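Long-range contacts in dihydropteroate synthase (Burkholderia cenocepacia, PDB 2Y5S), which probably joins para-aminobenzoate to 6-hydroxymethyl-7,8-dihydropterin diphosphate, giving 7,8-dihydropteroate, a precursor of folates, with magnesium as cofactor: residues Gly66-Arg71 with Asp103-Ala108; Ala108-Ala113 with Ile133-Asp138; Asp123-Arg128 with Met146-Glu151. One frame throughout, in Å; residues are numbered along the deposited sequence. Where two conformers were deposited one is given.

Contact 1 (Gly66-Arg71 with Asp103-Ala108). With 78H (7,8-dihydropteroate), chain P.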
loop_
_atom_site.group_PDB
_atom_site.type_symbol
_atom_site.label_atom_id
_atom_site.label_comp_id
_atom_site.label_asym_id
_atom_site.label_seq_id
_atom_site.Cartn_x
_atom_site.Cartn_y
_atom_site.Cartn_z
ATOM N N GLY B 66 5.417 25.284 3.281
ATOM C CA GLY B 66 6.036 25.518 4.578
ATOM C C GLY B 66 7.381 26.184 4.420
ATOM O O GLY B 66 8.241 25.659 3.713
ATOM N N GLY B 67 7.557 27.335 5.077
ATOM C CA GLY B 67 8.820 28.077 5.065
ATOM C C GLY B 67 9.756 27.719 6.211
ATOM O O GLY B 67 10.829 28.305 6.347
ATOM N N GLU B 68 9.351 26.756 7.039
ATOM C CA GLU B 68 10.137 26.338 8.201
ATOM C C GLU B 68 10.404 24.837 8.160
ATOM O O GLU B 68 9.913 24.129 7.278
ATOM C CB GLU B 68 9.371 26.691 9.483
ATOM C CG GLU B 68 10.160 26.506 10.790
ATOM C CD GLU B 68 9.540 27.224 11.970
ATOM O OE1 GLU B 68 8.697 28.124 11.756
ATOM O OE2 GLU B 68 9.898 26.887 13.118
ATOM N N SER B 69 11.218 24.365 9.097
ATOM C CA SER B 69 11.185 22.967 9.493
ATOM C C SER B 69 10.278 22.860 10.738
ATOM O O SER B 69 10.712 23.079 11.878
ATOM C CB SER B 69 12.595 22.438 9.743
ATOM O OG SER B 69 12.623 21.028 9.596
ATOM N N THR B 70 9.001 22.567 10.481
ATOM C CA THR B 70 7.969 22.382 11.507
ATOM C C THR B 70 7.990 20.937 12.038
ATOM O O THR B 70 6.948 20.285 12.133
ATOM C CB THR B 70 6.554 22.671 10.912
ATOM O OG1 THR B 70 6.532 22.235 9.553
ATOM C CG2 THR B 70 6.193 24.149 10.963
ATOM N N ARG B 71 9.179 20.435 12.363
ATOM C CA ARG B 71 9.341 19.095 12.933
ATOM C C ARG B 71 10.065 19.199 14.277
ATOM O O ARG B 71 10.703 20.220 14.557
ATOM C CB ARG B 71 10.132 18.193 11.974
ATOM C CG ARG B 71 11.616 18.570 11.811
ATOM C CD ARG B 71 12.351 17.623 10.866
ATOM N NE ARG B 71 11.819 17.683 9.502
ATOM C CZ ARG B 71 12.291 16.979 8.471
ATOM N NH1 ARG B 71 13.321 16.150 8.626
ATOM N NH2 ARG B 71 11.729 17.109 7.272
ATOM N N ASP B 103 1.744 25.516 6.127
ATOM C CA ASP B 103 2.298 24.788 7.269
ATOM C C ASP B 103 2.988 25.787 8.193
ATOM O O ASP B 103 4.188 26.092 8.047
ATOM C CB ASP B 103 3.268 23.708 6.778
ATOM C CG ASP B 103 3.910 22.886 7.919
ATOM O OD1 ASP B 103 3.418 22.866 9.071
ATOM O OD2 ASP B 103 4.912 22.215 7.622
ATOM N N THR B 104 2.201 26.334 9.112
ATOM C CA THR B 104 2.709 27.296 10.073
ATOM C C THR B 104 1.911 27.308 11.362
ATOM O O THR B 104 0.705 27.068 11.368
ATOM C CB THR B 104 2.687 28.735 9.526
ATOM O OG1 THR B 104 3.413 29.585 10.430
ATOM C CG2 THR B 104 1.245 29.224 9.362
ATOM N N TYR B 105 2.622 27.606 12.446
ATOM C CA TYR B 105 2.028 27.831 13.760
ATOM C C TYR B 105 2.151 29.293 14.211
ATOM O O TYR B 105 1.695 29.636 15.307
ATOM C CB TYR B 105 2.693 26.922 14.793
ATOM C CG TYR B 105 4.193 27.092 14.910
ATOM C CD1 TYR B 105 4.742 28.055 15.752
ATOM C CD2 TYR B 105 5.057 26.287 14.187
ATOM C CE1 TYR B 105 6.107 28.210 15.866
ATOM C CE2 TYR B 105 6.432 26.441 14.292
ATOM C CZ TYR B 105 6.942 27.405 15.136
ATOM O OH TYR B 105 8.295 27.570 15.254
ATOM N N LYS B 106 2.753 30.147 13.381
ATOM C CA LYS B 106 2.945 31.551 13.726
ATOM C C LYS B 106 1.744 32.371 13.296
ATOM O O LYS B 106 1.465 32.472 12.106
ATOM C CB LYS B 106 4.212 32.093 13.068
ATOM C CG LYS B 106 5.475 31.405 13.526
ATOM C CD LYS B 106 6.697 32.251 13.217
ATOM C CE LYS B 106 7.999 31.550 13.602
ATOM N NZ LYS B 106 8.093 30.217 12.976
ATOM N N PRO B 107 1.010 32.959 14.263
ATOM C CA PRO B 107 -0.119 33.817 13.907
ATOM C C PRO B 107 0.168 34.899 12.847
ATOM O O PRO B 107 -0.668 35.112 11.973
ATOM C CB PRO B 107 -0.514 34.436 15.244
ATOM C CG PRO B 107 -0.149 33.377 16.252
ATOM C CD PRO B 107 1.130 32.805 15.732
ATOM N N ALA B 108 1.329 35.544 12.883
ATOM C CA ALA B 108 1.648 36.564 11.872
ATOM C C ALA B 108 1.741 35.970 10.462
ATOM O O ALA B 108 1.413 36.631 9.470
ATOM C CB ALA B 108 2.944 37.302 12.222
HETATM O O4 78H P . 2.020 15.111 10.180
HETATM C C4 78H P . 1.847 16.306 9.932
HETATM C C5 78H P . 2.928 17.189 9.729
HETATM N N3 78H P . 0.542 16.817 9.869
HETATM C C9 78H P . 2.631 18.548 9.472
HETATM N N5 78H P . 4.210 16.742 9.729
HETATM C C2 78H P . 0.316 18.207 9.630
HETATM N N8 78H P . 3.650 19.465 9.258
HETATM N N1 78H P . 1.367 19.016 9.425
HETATM C C6 78H P . 5.240 17.598 9.573
HETATM N N2 78H P . -0.930 18.706 9.610
HETATM C C7 78H P . 5.056 19.116 9.494
HETATM C C10 78H P . 6.650 17.085 9.502
HETATM N N11 78H P . 7.194 16.899 10.852
HETATM C C15 78H P . 7.783 15.749 11.151
HETATM C C16 78H P . 7.436 15.050 12.303
HETATM C C17 78H P . 8.738 15.242 10.269
HETATM C C18 78H P . 8.060 13.848 12.588
HETATM C C19 78H P . 9.363 14.036 10.555
HETATM C C20 78H P . 9.026 13.343 11.716
HETATM C C21 78H P . 9.691 11.996 12.017
HETATM O O22 78H P . 9.150 11.308 12.885
HETATM O O23 78H P . 10.638 11.602 11.302
HETATM O O HOH W 1 5.719 28.093 7.017
HETATM O O HOH W 2 5.850 28.204 11.269
HETATM O O HOH W 3 6.716 25.069 7.728
#

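Contact 2 (Ala108-Ala113 with Ile133-Asp138)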
loop_
_atom_site.group_PDB
_atom_site.type_symbol
_atom_site.label_atom_id
_atom_site.label_comp_id
_atom_site.label_asym_id
_atom_site.label_seq_id
_atom_site.Cartn_x
_atom_site.Cartn_y
_atom_site.Cartn_z
ATOM N N ALA B 108 1.329 35.544 12.883
ATOM C CA ALA B 108 1.648 36.564 11.872
ATOM C C ALA B 108 1.741 35.970 10.462
ATOM O O ALA B 108 1.413 36.631 9.470
ATOM C CB ALA B 108 2.944 37.302 12.222
ATOM N N VAL B 109 2.188 34.728 10.363
ATOM C CA VAL B 109 2.285 34.074 9.075
ATOM C C VAL B 109 0.868 33.717 8.635
ATOM O O VAL B 109 0.524 33.832 7.460
ATOM C CB VAL B 109 3.212 32.847 9.133
ATOM C CG1 VAL B 109 3.252 32.131 7.794
ATOM C CG2 VAL B 109 4.630 33.279 9.546
ATOM N N MET B 110 0.051 33.272 9.594
ATOM C CA MET B 110 -1.333 32.935 9.315
ATOM C C MET B 110 -2.066 34.142 8.745
ATOM O O MET B 110 -2.711 34.028 7.705
ATOM C CB MET B 110 -2.048 32.447 10.568
ATOM C CG MET B 110 -1.494 31.177 11.149
ATOM S SD MET B 110 -2.415 30.619 12.576
ATOM C CE MET B 110 -1.336 29.265 13.107
ATOM N N ARG B 111 -1.931 35.296 9.410
ATOM C CA ARG B 111 -2.584 36.529 8.966
ATOM C C ARG B 111 -2.119 36.929 7.566
ATOM O O ARG B 111 -2.950 37.169 6.685
ATOM C CB ARG B 111 -2.354 37.678 9.966
ATOM C CG ARG B 111 -2.911 37.398 11.376
ATOM C CD ARG B 111 -2.935 38.645 12.289
ATOM N NE ARG B 111 -4.179 39.397 12.142
ATOM C CZ ARG B 111 -5.162 39.436 13.039
ATOM N NH1 ARG B 111 -5.063 38.779 14.190
ATOM N NH2 ARG B 111 -6.250 40.153 12.785
ATOM N N ALA B 112 -0.804 36.990 7.361
ATOM C CA ALA B 112 -0.247 37.397 6.054
ATOM C C ALA B 112 -0.619 36.428 4.933
ATOM O O ALA B 112 -0.907 36.856 3.807
ATOM C CB ALA B 112 1.278 37.550 6.123
ATOM N N ALA B 113 -0.599 35.137 5.241
ATOM C CA ALA B 113 -0.898 34.092 4.252
ATOM C C ALA B 113 -2.386 34.078 3.883
ATOM O O ALA B 113 -2.747 33.936 2.711
ATOM C CB ALA B 113 -0.435 32.723 4.754
ATOM N N ILE B 133 -5.893 31.791 17.070
ATOM C CA ILE B 133 -7.348 31.739 16.846
ATOM C C ILE B 133 -7.905 33.054 16.243
ATOM O O ILE B 133 -8.709 33.028 15.291
ATOM C CB ILE B 133 -8.116 31.322 18.123
ATOM C CG1 ILE B 133 -7.834 29.841 18.423
ATOM C CG2 ILE B 133 -9.616 31.523 17.934
ATOM C CD1 ILE B 133 -8.479 29.325 19.736
ATOM N N ASP B 134 -7.452 34.189 16.780
ATOM C CA ASP B 134 -7.821 35.500 16.260
ATOM C C ASP B 134 -7.418 35.695 14.792
ATOM O O ASP B 134 -8.139 36.321 14.015
ATOM C CB ASP B 134 -7.188 36.619 17.116
ATOM C CG ASP B 134 -8.135 37.161 18.163
ATOM O OD1 ASP B 134 -8.979 36.392 18.680
ATOM O OD2 ASP B 134 -8.048 38.374 18.456
ATOM N N ALA B 135 -6.243 35.187 14.448
ATOM C CA ALA B 135 -5.727 35.203 13.093
ATOM C C ALA B 135 -6.626 34.475 12.083
ATOM O O ALA B 135 -6.729 34.904 10.937
ATOM C CB ALA B 135 -4.353 34.589 13.074
ATOM N N VAL B 136 -7.276 33.391 12.505
ATOM C CA VAL B 136 -8.012 32.514 11.562
ATOM C C VAL B 136 -9.542 32.546 11.693
ATOM O O VAL B 136 -10.239 31.966 10.865
ATOM C CB VAL B 136 -7.577 31.039 11.694
ATOM C CG1 VAL B 136 -6.070 30.886 11.513
ATOM C CG2 VAL B 136 -8.039 30.443 13.010
ATOM N N ARG B 137 -10.068 33.212 12.716
ATOM C CA ARG B 137 -11.495 33.095 13.015
ATOM C C ARG B 137 -12.367 33.628 11.872
ATOM O O ARG B 137 -13.400 33.054 11.581
ATOM C CB ARG B 137 -11.844 33.769 14.342
ATOM C CG ARG B 137 -11.515 35.260 14.420
ATOM C CD ARG B 137 -11.722 35.799 15.824
ATOM N NE ARG B 137 -13.124 35.697 16.211
ATOM C CZ ARG B 137 -14.050 36.642 16.017
ATOM N NH1 ARG B 137 -13.739 37.812 15.450
ATOM N NH2 ARG B 137 -15.308 36.421 16.405
ATOM N N ASP B 138 -11.925 34.693 11.203
ATOM C CA ASP B 138 -12.686 35.270 10.093
ATOM C C ASP B 138 -12.469 34.502 8.785
ATOM O O ASP B 138 -11.400 33.942 8.540
ATOM C CB ASP B 138 -12.306 36.741 9.883
ATOM C CG ASP B 138 -12.866 37.658 10.961
ATOM O OD1 ASP B 138 -13.650 37.210 11.833
ATOM O OD2 ASP B 138 -12.542 38.861 10.919
#

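Contact 3 (Asp123-Arg128 with Met146-Glu151). With 78H (7,8-dihydropteroate), chain P; EDO (1,2-ethanediol), chain V.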
loop_
_atom_site.group_PDB
_atom_site.type_symbol
_atom_site.label_atom_id
_atom_site.label_comp_id
_atom_site.label_asym_id
_atom_site.label_seq_id
_atom_site.Cartn_x
_atom_site.Cartn_y
_atom_site.Cartn_z
ATOM N N ASP B 123 -1.718 23.702 11.243
ATOM C CA ASP B 123 -1.004 24.149 12.455
ATOM C C ASP B 123 -0.610 23.010 13.409
ATOM O O ASP B 123 -1.443 22.433 14.100
ATOM C CB ASP B 123 -1.840 25.182 13.203
ATOM C CG ASP B 123 -1.112 25.788 14.410
ATOM O OD1 ASP B 123 0.099 25.552 14.600
ATOM O OD2 ASP B 123 -1.778 26.500 15.185
ATOM N N ILE B 124 0.676 22.725 13.461
ATOM C CA ILE B 124 1.205 21.714 14.355
ATOM C C ILE B 124 0.891 22.013 15.825
ATOM O O ILE B 124 0.841 21.099 16.622
ATOM C CB ILE B 124 2.731 21.469 14.163
ATOM C CG1 ILE B 124 3.544 22.745 14.364
ATOM C CG2 ILE B 124 3.002 20.883 12.758
ATOM C CD1 ILE B 124 5.004 22.484 14.800
ATOM N N TRP B 125 0.670 23.280 16.178
ATOM C CA TRP B 125 0.329 23.629 17.553
ATOM C C TRP B 125 -1.172 23.693 17.837
ATOM O O TRP B 125 -1.564 24.045 18.946
ATOM C CB TRP B 125 1.014 24.945 17.978
ATOM C CG TRP B 125 2.417 24.734 18.437
ATOM C CD1 TRP B 125 3.539 25.084 17.778
ATOM C CD2 TRP B 125 2.844 24.105 19.653
ATOM N NE1 TRP B 125 4.644 24.703 18.480
ATOM C CE2 TRP B 125 4.245 24.105 19.646
ATOM C CE3 TRP B 125 2.173 23.523 20.734
ATOM C CZ2 TRP B 125 5.004 23.565 20.693
ATOM C CZ3 TRP B 125 2.919 22.990 21.775
ATOM C CH2 TRP B 125 4.323 23.008 21.744
ATOM N N GLY B 126 -2.006 23.357 16.849
ATOM C CA GLY B 126 -3.443 23.213 17.069
ATOM C C GLY B 126 -4.099 24.521 17.489
ATOM O O GLY B 126 -5.054 24.532 18.261
ATOM N N PHE B 127 -3.549 25.615 16.976
ATOM C CA PHE B 127 -4.032 26.975 17.203
ATOM C C PHE B 127 -3.883 27.407 18.640
ATOM O O PHE B 127 -4.641 28.251 19.137
ATOM C CB PHE B 127 -5.461 27.143 16.625
ATOM C CG PHE B 127 -5.521 26.783 15.173
ATOM C CD1 PHE B 127 -5.080 27.674 14.216
ATOM C CD2 PHE B 127 -5.909 25.520 14.770
ATOM C CE1 PHE B 127 -5.073 27.331 12.884
ATOM C CE2 PHE B 127 -5.894 25.165 13.439
ATOM C CZ PHE B 127 -5.470 26.069 12.490
ATOM N N ARG B 128 -2.854 26.867 19.293
ATOM C CA ARG B 128 -2.585 27.192 20.678
ATOM C C ARG B 128 -1.645 28.386 20.845
ATOM O O ARG B 128 -1.585 28.953 21.928
ATOM C CB ARG B 128 -2.022 25.979 21.434
ATOM C CG ARG B 128 -3.079 24.956 21.810
ATOM C CD ARG B 128 -2.468 23.827 22.623
ATOM N NE ARG B 128 -1.653 22.925 21.804
ATOM C CZ ARG B 128 -0.850 21.992 22.307
ATOM N NH1 ARG B 128 -0.725 21.852 23.633
ATOM N NH2 ARG B 128 -0.170 21.194 21.487
ATOM N N MET B 146 -3.659 19.990 14.530
ATOM C CA MET B 146 -2.900 18.772 14.786
ATOM C C MET B 146 -2.675 18.586 16.271
ATOM O O MET B 146 -2.643 19.571 17.029
ATOM C CB MET B 146 -1.543 18.851 14.088
ATOM C CG MET B 146 -0.838 17.513 13.903
ATOM S SD MET B 146 0.869 17.709 13.373
ATOM C CE MET B 146 1.652 18.031 14.972
ATOM N N HIS B 147 -2.490 17.330 16.677
ATOM C CA HIS B 147 -2.051 17.001 18.025
ATOM C C HIS B 147 -0.526 16.889 18.109
ATOM O O HIS B 147 0.101 16.124 17.373
ATOM C CB HIS B 147 -2.668 15.672 18.495
ATOM C CG HIS B 147 -2.172 15.226 19.836
ATOM N ND1 HIS B 147 -1.000 14.512 20.002
ATOM C CD2 HIS B 147 -2.685 15.404 21.076
ATOM C CE1 HIS B 147 -0.809 14.287 21.287
ATOM N NE2 HIS B 147 -1.821 14.804 21.960
ATOM N N MET B 148 0.050 17.652 19.031
ATOM C CA MET B 148 1.448 17.522 19.377
ATOM C C MET B 148 1.504 17.610 20.884
ATOM O O MET B 148 0.825 18.448 21.494
ATOM C CB MET B 148 2.297 18.616 18.708
ATOM C CG MET B 148 3.729 18.726 19.235
ATOM S SD MET B 148 4.775 19.946 18.401
ATOM C CE MET B 148 3.594 21.259 18.226
ATOM N N LEU B 149 2.281 16.733 21.504
ATOM C CA LEU B 149 2.469 16.811 22.945
ATOM C C LEU B 149 3.566 17.845 23.199
ATOM O O LEU B 149 4.672 17.712 22.693
ATOM C CB LEU B 149 2.849 15.438 23.518
ATOM C CG LEU B 149 2.354 15.091 24.919
ATOM C CD1 LEU B 149 0.826 15.188 24.988
ATOM C CD2 LEU B 149 2.818 13.699 25.292
ATOM N N GLY B 150 3.259 18.883 23.959
ATOM C CA GLY B 150 4.268 19.889 24.293
ATOM C C GLY B 150 3.655 21.130 24.893
ATOM O O GLY B 150 2.444 21.297 24.857
ATOM N N GLU B 151 4.483 21.992 25.476
ATOM C CA GLU B 151 4.006 23.278 25.982
ATOM C C GLU B 151 4.313 24.335 24.919
ATOM O O GLU B 151 5.479 24.536 24.566
ATOM C CB GLU B 151 4.660 23.625 27.322
ATOM C CG GLU B 151 3.855 24.611 28.177
ATOM C CD GLU B 151 2.376 24.241 28.297
ATOM O OE1 GLU B 151 1.961 23.184 27.771
ATOM O OE2 GLU B 151 1.624 25.018 28.914
HETATM O O4 78H P . 2.020 15.111 10.180
HETATM C C4 78H P . 1.847 16.306 9.932
HETATM C C5 78H P . 2.928 17.189 9.729
HETATM N N3 78H P . 0.542 16.817 9.869
HETATM C C9 78H P . 2.631 18.548 9.472
HETATM N N5 78H P . 4.210 16.742 9.729
HETATM C C2 78H P . 0.316 18.207 9.630
HETATM N N8 78H P . 3.650 19.465 9.258
HETATM N N1 78H P . 1.367 19.016 9.425
HETATM C C6 78H P . 5.240 17.598 9.573
HETATM N N2 78H P . -0.930 18.706 9.610
HETATM C C7 78H P . 5.056 19.116 9.494
HETATM C C10 78H P . 6.650 17.085 9.502
HETATM N N11 78H P . 7.194 16.899 10.852
HETATM C C15 78H P . 7.783 15.749 11.151
HETATM C C16 78H P . 7.436 15.050 12.303
HETATM C C17 78H P . 8.738 15.242 10.269
HETATM C C18 78H P . 8.060 13.848 12.588
HETATM C C19 78H P . 9.363 14.036 10.555
HETATM C C20 78H P . 9.026 13.343 11.716
HETATM C C21 78H P . 9.691 11.996 12.017
HETATM O O22 78H P . 9.150 11.308 12.885
HETATM O O23 78H P . 10.638 11.602 11.302
HETATM C C1 EDO V . -1.711 18.651 25.455
HETATM O O1 EDO V . -1.791 17.343 26.024
HETATM C C2 EDO V . -0.831 18.563 24.219
HETATM O O2 EDO V . 0.346 19.343 24.421
HETATM O O HOH W 4 -0.956 20.747 18.723
#

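Contact 1 (Gly66-Arg71 with Asp103-Ala108)
Thr70 and Asp103 approach from opposite directions at the pterin end of this contact, between two loops that leave neighbouring parallel strands of the TIM barrel, 62-66 and 100-103. The Thr70 hydroxyl gives its proton to Asp103 OD2 over a short 2.5 Å from OG1, arriving from above the carboxylate plane. Behind this buried pair the strand ends lie close, with Gly66 CA 4.0 Å from Asp103 O, and the Thr70 methyl CG2 rests near the Tyr105 ring edge. The other end is built from polar side chains and water. Glu68, its chain extended, brings OE1 to 2.5 Å from Lys106 NZ in a salt bridge, while OE2 accepts from Tyr105 OH at 2.8 Å on its syn side; carboxylate and ring planes stand 63° apart. Lys106 turns at its last torsion (chi4 54°) to deliver the ammonium, which also pairs with Glu82. Partly exposed Lys106 lies on the more solvent-accessible side, where a water donates to both Glu68 OE1 and Thr104 OG1. Two more waters link Asp103 O to the backbone N atoms of Gly67 and Glu68. Thr70 probably helps to position the Asp103 carboxylate, which thereby joins the Thr70 loop to the bound 7,8-dihydropteroate: one short bond grips it, and it takes only weak ones from N8 of the ligand, 3.4 Å from OD1 and as far from OD2.

Contact 2 (Ala108-Ala113 with Ile133-Asp138)
Segments 108-113 and 133-138 come nearest at Arg111 and Ala135, whose CA atoms are 5.4 Å apart; they belong to helices 107-115 and 132-136, which pack side by side on the outside of the TIM barrel. Ala135 sits at this closest point: its CB is 3.6 Å from Arg111 CG and 4.0 Å from Met110 CB, touching two consecutive residues of the other helix. On the buried side, Met110 runs out extended beyond CG, which carries SD past Ala135 to Val136, and its side chain also touches Ile121 and Asp123 of strand 120-123. Val136 continues this apolar layer onto Phe127. Toward solvent the character changes. Arg111 leaves its helix along the flank of the other one and, in the conformer given, bends at chi3 (88°) so that Ala135 CA lies over one guanidinium face; a second conformer was deposited, which leaves the placement of this end doubtful. The helices are therefore joined by apolar contacts and by the aliphatic part of an arginine, in the layer that surrounds the parallel strands. At its inner end the contact comes down to sulfur against methyl, Met110 SD lying 3.8 Å from Val136 CG1.

Contact 3 (Asp123-Arg128 with Met146-Glu151)
Met148 sets its terminal methyl over the face of the Trp125 indole, CE lying 3.3 Å from the centroid of the five-membered ring and 18° off its normal, a CH-pi contact. SD follows over the six-membered ring, 4.4 Å from its centroid, which makes this a Met-aromatic pair as well. The bend at chi3 (41°) turns the methyl back across the ring, where it also meets Ile124 CD1. Beside it, Ile124 and Met146 point the same way, CB of the isoleucine 3.7 Å from CE of the methionine, and both border the pterin of 7,8-dihydropteroate: Met146 SD is 3.6 Å from N3 of the ligand. Polar bonds secure the other flank. Arg128 NH2 donates to Met148 O at 2.9 Å, and the edge of the Trp125 ring, at CE3, points at one face of the guanidinium. A water gives protons to Ile124 O and Met146 O and accepts from Arg128 NH2, so it ties both segments together, while a 1,2-ethanediol, probably from the crystallisation liquor, takes a bond from NH1. Further out, Trp125 O fixes the arginine by accepting from Arg128 N and NE on opposite faces of its plane. Asp123 organises the turn itself: OD1 takes the Trp125 N-H in an Asx turn, and OD2 takes that of Phe127. Strands 120-123 and 142-146 of the barrel lead into these loops; helix 165-182 flanks them through Phe172 and Arg176 at Arg128, and Phe127 reaches helix 132-136.

Overall arrangement
The contacts follow adjacent parallel strands of a TIM barrel, in the order 62-66, 100-103, 120-123 and 142-146. Contact 1 closes before contacts 2 and 3 open, whereas the segments of the latter two alternate along the chain. Contacts 1 and 3 have centres 12 Å apart and both touch 7,8-dihydropteroate at the strand ends; Tyr105 meets Trp125 edge-to-face between them. Contact 2 lies in the outer helical layer, its centre 12 Å from that of contact 1 and 16 Å from that of contact 3. It shares Ala108 and helix 107-115 with contact 1, on the same side of the chain's centre. Met110 CE meets Phe127 of contact 3, so the helix packing touches the loops that line the pocket.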